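Side-chain contacts in HD domain-containing protein (Aquifex aeolicus, PDB 2HEK), which is of uncertain function but carries a zinc-binding HD domain, binds GDP at sites apart from that metal, and may act as a dGTPase: residues A[220-225]-A[316-321]; A[237-242]-A[268-273]; A[274-277]-A[282-285]. All coordinates share one frame; numbering follows the deposited sequence.

Contact 1: residues A[220-225]-A[316-321]; sequences VYFHKV and VEKEVY
Phe-222 lays one face of its ring over the side chain of Val-316, while the backbone-proximal carbons of Lys-318 border the same ring at its edge. The phenyl group and the valine meet at a slant: CB of Val-316 stands 4.2 Å above the ring plane, over its centre. With CG1 anti to the backbone N (chi1 167°), CG2 of Val-316 also faces the ring, 4.0 Å from CD2 of Phe-222. Lys-318 runs at about a right angle to the phenyl group; its CB comes 3.5 Å from CE1 of Phe-222, near the ring plane, and the bend at chi2 (77°) helps lead the ammonium end away from the aromatic surface. Methylene groups at the base and a charge at the tip thus suit a lysine to a partly exposed border. A phenylalanine suits its place because one broad ring can cover Val-316 and still reach Lys-318. Next to it, His-223 caps helix 224-240 by accepting from N of Val-225. In this HD-associated region, the joint between helices 203-221 and 224-240 packs on the antiparallel sheet through one aromatic side chain, set against alternate residues of the outermost strand 311-318 and against Ile-349 and Leu-351 of neighbouring strand 349-356.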
loop_
_atom_site.group_PDB
_atom_site.type_symbol
_atom_site.label_atom_id
_atom_site.label_comp_id
_atom_site.label_asym_id
_atom_site.label_seq_id
_atom_site.Cartn_x
_atom_site.Cartn_y
_atom_site.Cartn_z
ATOM N N VAL A 220 12.650 -2.501 -16.760
ATOM C CA VAL A 220 13.624 -3.458 -16.194
ATOM C C VAL A 220 14.246 -4.422 -17.227
ATOM O O VAL A 220 15.470 -4.403 -17.437
ATOM C CB VAL A 220 13.022 -4.302 -15.007
ATOM C CG1 VAL A 220 14.069 -5.289 -14.498
ATOM C CG2 VAL A 220 12.516 -3.394 -13.856
ATOM N N TYR A 221 13.427 -5.257 -17.869
ATOM C CA TYR A 221 13.986 -6.355 -18.683
ATOM C C TYR A 221 14.759 -5.796 -19.897
ATOM O O TYR A 221 15.751 -6.388 -20.354
ATOM C CB TYR A 221 12.894 -7.381 -19.122
ATOM C CG TYR A 221 11.965 -7.880 -17.988
ATOM C CD1 TYR A 221 10.600 -8.069 -18.219
ATOM C CD2 TYR A 221 12.465 -8.157 -16.688
ATOM C CE1 TYR A 221 9.737 -8.529 -17.200
ATOM C CE2 TYR A 221 11.598 -8.590 -15.656
ATOM C CZ TYR A 221 10.247 -8.793 -15.935
ATOM O OH TYR A 221 9.374 -9.222 -14.923
ATOM N N PHE A 222 14.327 -4.652 -20.409
ATOM C CA PHE A 222 15.005 -4.061 -21.586
ATOM C C PHE A 222 15.842 -2.854 -21.214
ATOM O O PHE A 222 16.217 -2.070 -22.086
ATOM C CB PHE A 222 13.996 -3.700 -22.687
ATOM C CG PHE A 222 13.345 -4.887 -23.311
ATOM C CD1 PHE A 222 12.144 -4.734 -24.025
ATOM C CD2 PHE A 222 13.891 -6.173 -23.164
ATOM C CE1 PHE A 222 11.509 -5.854 -24.631
ATOM C CE2 PHE A 222 13.274 -7.307 -23.758
ATOM C CZ PHE A 222 12.072 -7.134 -24.507
ATOM N N HIS A 223 16.141 -2.693 -19.921
ATOM C CA HIS A 223 16.947 -1.569 -19.471
ATOM C C HIS A 223 18.300 -1.695 -20.217
ATOM O O HIS A 223 18.865 -2.773 -20.307
ATOM C CB HIS A 223 17.153 -1.643 -17.944
ATOM C CG HIS A 223 17.834 -0.453 -17.364
ATOM N ND1 HIS A 223 19.188 -0.235 -17.504
ATOM C CD2 HIS A 223 17.356 0.579 -16.617
ATOM C CE1 HIS A 223 19.517 0.876 -16.872
ATOM N NE2 HIS A 223 18.431 1.373 -16.298
ATOM N N LYS A 224 18.807 -0.586 -20.732
ATOM C CA LYS A 224 19.948 -0.653 -21.651
ATOM C C LYS A 224 21.179 -1.233 -20.958
ATOM O O LYS A 224 21.940 -1.962 -21.580
ATOM C CB LYS A 224 20.252 0.725 -22.213
ATOM C CG LYS A 224 20.730 1.728 -21.199
ATOM C CD LYS A 224 20.579 3.171 -21.722
ATOM C CE LYS A 224 21.382 4.118 -20.847
ATOM N NZ LYS A 224 21.052 5.546 -21.126
ATOM N N VAL A 225 21.363 -0.910 -19.668
ATOM C CA VAL A 225 22.501 -1.447 -18.901
ATOM C C VAL A 225 22.275 -2.898 -18.514
ATOM O O VAL A 225 23.203 -3.683 -18.606
ATOM C CB VAL A 225 22.859 -0.575 -17.658
ATOM C CG1 VAL A 225 24.090 -1.114 -16.919
ATOM C CG2 VAL A 225 23.053 0.863 -18.081
ATOM N N VAL A 316 15.827 -5.408 -29.675
ATOM C CA VAL A 316 14.689 -5.893 -28.878
ATOM C C VAL A 316 13.363 -5.557 -29.572
ATOM O O VAL A 316 13.067 -4.392 -29.840
ATOM C CB VAL A 316 14.703 -5.258 -27.496
ATOM C CG1 VAL A 316 13.399 -5.502 -26.834
ATOM C CG2 VAL A 316 15.843 -5.809 -26.677
ATOM N N GLU A 317 12.581 -6.583 -29.887
ATOM C CA GLU A 317 11.264 -6.399 -30.513
ATOM C C GLU A 317 10.250 -7.339 -29.858
ATOM O O GLU A 317 10.215 -8.540 -30.186
ATOM C CB GLU A 317 11.329 -6.601 -32.041
ATOM C CG GLU A 317 12.032 -5.445 -32.792
ATOM C CD GLU A 317 12.181 -5.659 -34.305
ATOM O OE1 GLU A 317 11.820 -6.741 -34.824
ATOM O OE2 GLU A 317 12.667 -4.719 -34.979
ATOM N N LYS A 318 9.440 -6.778 -28.940
ATOM C CA LYS A 318 8.546 -7.533 -28.056
ATOM C C LYS A 318 7.068 -7.118 -28.101
ATOM O O LYS A 318 6.718 -5.941 -27.921
ATOM C CB LYS A 318 9.032 -7.401 -26.621
ATOM C CG LYS A 318 8.277 -8.237 -25.628
ATOM C CD LYS A 318 8.729 -9.688 -25.733
ATOM C CE LYS A 318 7.936 -10.604 -24.800
ATOM N NZ LYS A 318 8.640 -11.900 -24.540
ATOM N N GLU A 319 6.200 -8.106 -28.285
ATOM C CA GLU A 319 4.769 -7.880 -28.411
ATOM C C GLU A 319 4.120 -7.698 -27.048
ATOM O O GLU A 319 4.221 -8.550 -26.192
ATOM C CB GLU A 319 4.095 -9.064 -29.123
ATOM C CG GLU A 319 4.110 -9.011 -30.662
ATOM C CD GLU A 319 3.132 -10.009 -31.270
ATOM O OE1 GLU A 319 3.274 -11.230 -31.003
ATOM O OE2 GLU A 319 2.212 -9.571 -32.002
ATOM N N VAL A 320 3.410 -6.596 -26.892
ATOM C CA VAL A 320 2.755 -6.240 -25.640
ATOM C C VAL A 320 1.408 -6.973 -25.547
ATOM O O VAL A 320 0.896 -7.242 -24.451
ATOM C CB VAL A 320 2.560 -4.718 -25.612
ATOM C CG1 VAL A 320 1.628 -4.257 -24.464
ATOM C CG2 VAL A 320 3.936 -4.017 -25.567
ATOM N N TYR A 321 0.836 -7.289 -26.706
ATOM C CA TYR A 321 -0.343 -8.136 -26.769
ATOM C C TYR A 321 -0.180 -9.044 -27.989
ATOM O O TYR A 321 0.076 -8.556 -29.086
ATOM C CB TYR A 321 -1.601 -7.296 -26.899
ATOM C CG TYR A 321 -2.835 -8.100 -27.299
ATOM C CD1 TYR A 321 -3.305 -9.139 -26.491
ATOM C CD2 TYR A 321 -3.533 -7.812 -28.474
ATOM C CE1 TYR A 321 -4.440 -9.886 -26.851
ATOM C CE2 TYR A 321 -4.671 -8.549 -28.845
ATOM C CZ TYR A 321 -5.120 -9.580 -28.028
ATOM O OH TYR A 321 -6.249 -10.319 -28.374
#

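Contact 2: residues A[237-242]-A[268-273]; sequences LKKLIS and KAFRED
The ring of Phe-270 has the ammonium nitrogen of Lys-239 at its edge, NZ lying in the ring plane 3.7 Å from CD2 of Phe-270, so this is not a cation over an aromatic face. CB of Lys-239 also nears CE2, and CD1 of Leu-240 approaches obliquely to within 4.2 Å of CE1 of Phe-270, the leucine and the ring crossing at about a right angle. The other flat group, the carboxylate of Asp-273, pairs with the ammonium: NZ of Lys-239 gives a hydrogen bond of 2.7 Å to OD1 of Asp-273, on the syn lone pair, within a salt bridge whose two side chains come from opposite directions. A turn at chi3 (-74°) in the otherwise extended lysine brings NZ to both ring edge and carboxylate. With an alanine in place of Asp-273, the Lys-239 ammonium is likely to lose its anionic mate and swing off the ring edge more freely. A long lysine suits the exposed side, and leucine and phenylalanine the more buried one. The contact joins the C-terminal end of helix 224-240 to the start of helix 271-278, with Leu-264 of helix 257-266 packed against Phe-270 and Asp-273, and Phe-236 meeting the Phe-270 ring edge-to-face.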
loop_
_atom_site.group_PDB
_atom_site.type_symbol
_atom_site.label_atom_id
_atom_site.label_comp_id
_atom_site.label_asym_id
_atom_site.label_seq_id
_atom_site.Cartn_x
_atom_site.Cartn_y
_atom_site.Cartn_z
ATOM N N LEU A 237 29.968 -16.876 -20.153
ATOM C CA LEU A 237 29.391 -18.184 -19.830
ATOM C C LEU A 237 29.712 -19.232 -20.905
ATOM O O LEU A 237 29.976 -20.391 -20.582
ATOM C CB LEU A 237 27.881 -18.099 -19.553
ATOM C CG LEU A 237 27.229 -19.426 -19.117
ATOM C CD1 LEU A 237 27.910 -20.094 -17.905
ATOM C CD2 LEU A 237 25.740 -19.265 -18.853
ATOM N N LYS A 238 29.710 -18.802 -22.169
ATOM C CA LYS A 238 30.091 -19.649 -23.303
ATOM C C LYS A 238 31.535 -20.171 -23.232
ATOM O O LYS A 238 31.785 -21.336 -23.534
ATOM C CB LYS A 238 29.856 -18.917 -24.627
ATOM C CG LYS A 238 28.425 -18.981 -25.101
ATOM C CD LYS A 238 28.190 -18.009 -26.247
ATOM C CE LYS A 238 26.691 -17.754 -26.453
ATOM N NZ LYS A 238 26.414 -16.529 -27.282
ATOM N N LYS A 239 32.472 -19.307 -22.853
ATOM C CA LYS A 239 33.857 -19.717 -22.643
ATOM C C LYS A 239 33.971 -20.725 -21.502
ATOM O O LYS A 239 34.677 -21.722 -21.618
ATOM C CB LYS A 239 34.751 -18.505 -22.358
ATOM C CG LYS A 239 34.816 -17.504 -23.502
ATOM C CD LYS A 239 36.002 -16.559 -23.375
ATOM C CE LYS A 239 35.808 -15.519 -22.284
ATOM N NZ LYS A 239 37.094 -14.843 -21.945
ATOM N N LEU A 240 33.279 -20.434 -20.405
ATOM C CA LEU A 240 33.289 -21.284 -19.207
ATOM C C LEU A 240 32.684 -22.642 -19.491
ATOM O O LEU A 240 33.071 -23.631 -18.876
ATOM C CB LEU A 240 32.491 -20.604 -18.088
ATOM C CG LEU A 240 32.694 -21.175 -16.678
ATOM C CD1 LEU A 240 33.990 -20.665 -16.075
ATOM C CD2 LEU A 240 31.506 -20.826 -15.800
ATOM N N ILE A 241 31.732 -22.686 -20.423
ATOM C CA ILE A 241 31.154 -23.979 -20.760
ATOM C C ILE A 241 31.547 -24.353 -22.173
ATOM O O ILE A 241 30.716 -24.832 -22.942
ATOM C CB ILE A 241 29.637 -24.046 -20.574
ATOM C CG1 ILE A 241 28.829 -23.549 -21.773
ATOM C CG2 ILE A 241 29.229 -23.284 -19.321
ATOM C CD1 ILE A 241 27.354 -23.885 -21.690
ATOM N N SER A 242 32.835 -24.135 -22.568
ATOM C CA SER A 242 33.348 -24.449 -23.924
ATOM C C SER A 242 32.966 -25.879 -24.232
ATOM O O SER A 242 32.193 -26.124 -25.148
ATOM C CB SER A 242 34.864 -24.243 -24.008
ATOM O OG SER A 242 35.183 -22.869 -24.078
ATOM N N LYS A 268 42.774 -15.430 -13.975
ATOM C CA LYS A 268 43.375 -14.274 -14.656
ATOM C C LYS A 268 43.125 -14.275 -16.177
ATOM O O LYS A 268 43.244 -13.232 -16.830
ATOM C CB LYS A 268 44.876 -14.176 -14.329
ATOM C CG LYS A 268 45.532 -12.819 -14.641
ATOM C CD LYS A 268 46.894 -12.635 -13.941
ATOM C CE LYS A 268 47.958 -13.667 -14.371
ATOM N NZ LYS A 268 48.449 -13.506 -15.775
ATOM N N ALA A 269 42.764 -15.433 -16.732
ATOM C CA ALA A 269 42.402 -15.525 -18.149
ATOM C C ALA A 269 41.144 -14.702 -18.469
ATOM O O ALA A 269 41.048 -14.079 -19.531
ATOM C CB ALA A 269 42.212 -16.986 -18.560
ATOM N N PHE A 270 40.203 -14.696 -17.518
ATOM C CA PHE A 270 38.885 -14.077 -17.666
ATOM C C PHE A 270 38.818 -12.643 -17.148
ATOM O O PHE A 270 37.753 -12.195 -16.715
ATOM C CB PHE A 270 37.842 -14.900 -16.896
ATOM C CG PHE A 270 37.693 -16.317 -17.374
ATOM C CD1 PHE A 270 37.692 -17.367 -16.464
ATOM C CD2 PHE A 270 37.536 -16.603 -18.728
ATOM C CE1 PHE A 270 37.544 -18.680 -16.894
ATOM C CE2 PHE A 270 37.391 -17.919 -19.170
ATOM C CZ PHE A 270 37.399 -18.959 -18.253
ATOM N N ARG A 271 39.930 -11.919 -17.190
ATOM C CA ARG A 271 39.991 -10.646 -16.483
ATOM C C ARG A 271 39.147 -9.542 -17.107
ATOM O O ARG A 271 38.552 -8.734 -16.390
ATOM C CB ARG A 271 41.432 -10.174 -16.279
ATOM C CG ARG A 271 41.604 -9.294 -15.046
ATOM C CD ARG A 271 41.302 -10.104 -13.775
ATOM N NE ARG A 271 40.886 -9.283 -12.638
ATOM C CZ ARG A 271 40.574 -9.776 -11.443
ATOM N NH1 ARG A 271 40.633 -11.084 -11.230
ATOM N NH2 ARG A 271 40.208 -8.962 -10.460
ATOM N N GLU A 272 39.114 -9.482 -18.432
ATOM C CA GLU A 272 38.360 -8.430 -19.077
ATOM C C GLU A 272 36.862 -8.668 -18.956
ATOM O O GLU A 272 36.119 -7.715 -18.843
ATOM C CB GLU A 272 38.815 -8.186 -20.513
ATOM C CG GLU A 272 39.889 -7.087 -20.573
ATOM C CD GLU A 272 40.492 -6.883 -21.954
ATOM O OE1 GLU A 272 39.764 -6.437 -22.880
ATOM O OE2 GLU A 272 41.712 -7.152 -22.104
ATOM N N ASP A 273 36.452 -9.938 -18.960
ATOM C CA ASP A 273 35.086 -10.351 -18.585
ATOM C C ASP A 273 34.721 -9.801 -17.221
ATOM O O ASP A 273 33.684 -9.161 -17.068
ATOM C CB ASP A 273 34.972 -11.875 -18.512
ATOM C CG ASP A 273 35.241 -12.551 -19.831
ATOM O OD1 ASP A 273 36.292 -13.237 -19.942
ATOM O OD2 ASP A 273 34.402 -12.404 -20.744
#

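Contact 3: residues A[274-277]-A[282-285]; sequences FERI and HFKT. With GDP (guanosine-5'-diphosphate), chain G.
A GDP pocket shared between two subunits takes one of its phosphate-binding residues from this contact: His-282, whose main chain lies beside the carbonyl of Arg-276. NE2 of His-282 donates a hydrogen bond of 2.8 Å to O2A on the alpha phosphate of GDP, nearly straight at 166°, with the oxygen at the ring edge and near its plane. The opposite nitrogen is engaged too, since ND1 gives a 2.8 Å bond to the backbone O of Phe-283. That oxygen lies close to the imidazole plane, whereas the donor stands well above the carbonyl plane. Two N-H groups held at once fix the ring's rotation and suit a histidine here; donation from both nitrogens is consistent with a positively charged imidazole, which the nearby phosphate would probably stabilise. CG of His-282 sits between the backbone N and the carbonyl carbon (chi1 60°), turning the ring back over its own chain to reach the carbonyl of Phe-283.

In the fold, the contact is the turn from helix 271-278 into strand 284-289, an edge strand of the antiparallel sheet. Near the helix end, a water lies close to O of Arg-276 and makes weak bonds to O of Ile-277 and N of His-282, a loose link at most. Further out, Arg-276 and Phe-283 pack at a slant: CE1 of Phe-283 lies 3.4 Å above the guanidinium plane of Arg-276, over its centre, with the two planes 67° apart. The arginine chain, extended from CG to NE, carries the guanidinium out to the ring, and its flat, weakly hydrated face suits contact with an aromatic carbon. His-232 of helix 224-240 meets the Phe-283 ring edge-to-face and accepts from its backbone N. Arg-280 also bonds the nucleotide, together with Lys-3, Glu-4, Asp-24, Gln-29 and Arg-32 of the second subunit.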
loop_
_atom_site.group_PDB
_atom_site.type_symbol
_atom_site.label_atom_id
_atom_site.label_comp_id
_atom_site.label_asym_id
_atom_site.label_seq_id
_atom_site.Cartn_x
_atom_site.Cartn_y
_atom_site.Cartn_z
ATOM N N PHE A 274 35.579 -10.070 -16.236
ATOM C CA PHE A 274 35.359 -9.622 -14.873
ATOM C C PHE A 274 35.216 -8.113 -14.810
ATOM O O PHE A 274 34.325 -7.604 -14.153
ATOM C CB PHE A 274 36.479 -10.087 -13.915
ATOM C CG PHE A 274 36.450 -9.387 -12.564
ATOM C CD1 PHE A 274 35.705 -9.902 -11.508
ATOM C CD2 PHE A 274 37.154 -8.199 -12.362
ATOM C CE1 PHE A 274 35.668 -9.249 -10.270
ATOM C CE2 PHE A 274 37.123 -7.535 -11.127
ATOM C CZ PHE A 274 36.377 -8.057 -10.081
ATOM N N GLU A 275 36.103 -7.393 -15.481
ATOM C CA GLU A 275 36.049 -5.935 -15.447
ATOM C C GLU A 275 34.753 -5.361 -16.035
ATOM O O GLU A 275 34.148 -4.448 -15.457
ATOM C CB GLU A 275 37.259 -5.357 -16.158
ATOM C CG GLU A 275 38.554 -5.628 -15.366
ATOM C CD GLU A 275 39.804 -5.087 -16.030
ATOM O OE1 GLU A 275 39.677 -4.290 -16.994
ATOM O OE2 GLU A 275 40.918 -5.467 -15.574
ATOM N N ARG A 276 34.338 -5.920 -17.165
ATOM C CA ARG A 276 33.129 -5.477 -17.893
ATOM C C ARG A 276 31.853 -5.714 -17.092
ATOM O O ARG A 276 30.878 -4.952 -17.197
ATOM C CB ARG A 276 33.023 -6.241 -19.219
ATOM C CG ARG A 276 34.056 -5.771 -20.243
ATOM C CD ARG A 276 34.158 -6.718 -21.440
ATOM N NE ARG A 276 35.118 -6.189 -22.418
ATOM C CZ ARG A 276 35.278 -6.619 -23.666
ATOM N NH1 ARG A 276 34.533 -7.603 -24.152
ATOM N NH2 ARG A 276 36.201 -6.047 -24.439
ATOM N N ILE A 277 31.853 -6.793 -16.314
ATOM C CA ILE A 277 30.652 -7.176 -15.572
ATOM C C ILE A 277 30.644 -6.603 -14.153
ATOM O O ILE A 277 29.630 -6.078 -13.720
ATOM C CB ILE A 277 30.484 -8.683 -15.486
ATOM C CG1 ILE A 277 30.310 -9.290 -16.885
ATOM C CG2 ILE A 277 29.246 -9.025 -14.588
ATOM C CD1 ILE A 277 30.515 -10.795 -16.931
ATOM N N HIS A 282 31.495 -1.931 -18.295
ATOM C CA HIS A 282 30.627 -2.435 -19.362
ATOM C C HIS A 282 30.700 -1.475 -20.554
ATOM O O HIS A 282 30.899 -0.267 -20.369
ATOM C CB HIS A 282 29.150 -2.581 -18.871
ATOM C CG HIS A 282 28.521 -1.302 -18.391
ATOM N ND1 HIS A 282 27.946 -0.383 -19.248
ATOM C CD2 HIS A 282 28.306 -0.828 -17.140
ATOM C CE1 HIS A 282 27.477 0.641 -18.551
ATOM N NE2 HIS A 282 27.671 0.388 -17.265
ATOM N N PHE A 283 30.518 -2.000 -21.766
ATOM C CA PHE A 283 30.402 -1.125 -22.931
ATOM C C PHE A 283 29.332 -0.077 -22.661
ATOM O O PHE A 283 28.301 -0.351 -22.013
ATOM C CB PHE A 283 30.104 -1.911 -24.205
ATOM C CG PHE A 283 31.295 -2.685 -24.773
ATOM C CD1 PHE A 283 32.432 -2.933 -24.017
ATOM C CD2 PHE A 283 31.243 -3.185 -26.064
ATOM C CE1 PHE A 283 33.505 -3.660 -24.552
ATOM C CE2 PHE A 283 32.311 -3.917 -26.619
ATOM C CZ PHE A 283 33.447 -4.155 -25.861
ATOM N N LYS A 284 29.595 1.134 -23.119
ATOM C CA LYS A 284 28.714 2.258 -22.855
ATOM C C LYS A 284 27.701 2.429 -24.008
ATOM O O LYS A 284 28.034 2.209 -25.165
ATOM C CB LYS A 284 29.573 3.493 -22.638
ATOM C CG LYS A 284 28.823 4.763 -22.345
ATOM C CD LYS A 284 29.764 5.769 -21.698
ATOM C CE LYS A 284 29.008 6.958 -21.133
ATOM N NZ LYS A 284 29.908 7.789 -20.276
ATOM N N THR A 285 26.463 2.796 -23.689
ATOM C CA THR A 285 25.426 2.948 -24.711
ATOM C C THR A 285 25.754 4.152 -25.611
ATOM O O THR A 285 25.848 5.279 -25.140
ATOM C CB THR A 285 24.007 3.136 -24.092
ATOM O OG1 THR A 285 23.752 2.078 -23.154
ATOM C CG2 THR A 285 22.955 3.078 -25.169
HETATM P PB GDP G . 25.490 4.651 -17.114
HETATM O O1B GDP G . 24.186 4.645 -17.902
HETATM O O2B GDP G . 26.681 4.922 -18.027
HETATM O O3B GDP G . 25.439 5.737 -16.041
HETATM O O3A GDP G . 25.725 3.194 -16.448
HETATM P PA GDP G . 26.177 2.915 -14.926
HETATM O O1A GDP G . 26.810 4.092 -14.232
HETATM O O2A GDP G . 27.117 1.738 -14.898
HETATM O "O5'" GDP G . 24.835 2.473 -14.134
HETATM C "C5'" GDP G . 23.512 2.827 -14.510
HETATM C "C4'" GDP G . 22.527 2.673 -13.343
HETATM O "O4'" GDP G . 22.890 1.675 -12.369
HETATM C "C3'" GDP G . 22.359 3.957 -12.575
HETATM O "O3'" GDP G . 20.914 4.125 -12.481
HETATM C "C2'" GDP G . 22.843 3.594 -11.203
HETATM O "O2'" GDP G . 22.032 4.317 -10.309
HETATM C "C1'" GDP G . 22.550 2.123 -11.062
HETATM N N9 GDP G . 23.490 1.411 -10.168
HETATM C C8 GDP G . 23.193 0.374 -9.368
HETATM N N7 GDP G . 24.290 -0.083 -8.729
HETATM C C5 GDP G . 25.317 0.686 -9.124
HETATM C C6 GDP G . 26.757 0.760 -8.815
HETATM O O6 GDP G . 27.215 -0.055 -8.028
HETATM N N1 GDP G . 27.531 1.661 -9.448
HETATM C C2 GDP G . 27.016 2.545 -10.329
HETATM N N2 GDP G . 27.870 3.450 -10.914
HETATM N N3 GDP G . 25.680 2.536 -10.653
HETATM C C4 GDP G . 24.815 1.652 -10.089
HETATM O O HOH W 1 30.155 -3.223 -15.530
#

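Overall arrangement
From the N terminus, the chain passes the zinc-binding residues before reaching 220-225, the break between helices 203-221 and 224-240, where contact 1 opens. Helix 224-240 then leads to 237-242, and contact 2 closes at 268-273 after an excursion of 25 residues. Contact 3 follows at once along helix 271-278 and closes a short turn at 282-285, so contacts 2 and 3 stand in series. Both nest inside the long loop that contact 1 completes at 316-321. Contacts 1 and 3 reach the same antiparallel sheet at its outermost strands, 311-318 and 284-289, and touch where Val-225 packs on His-282 in the GDP pocket.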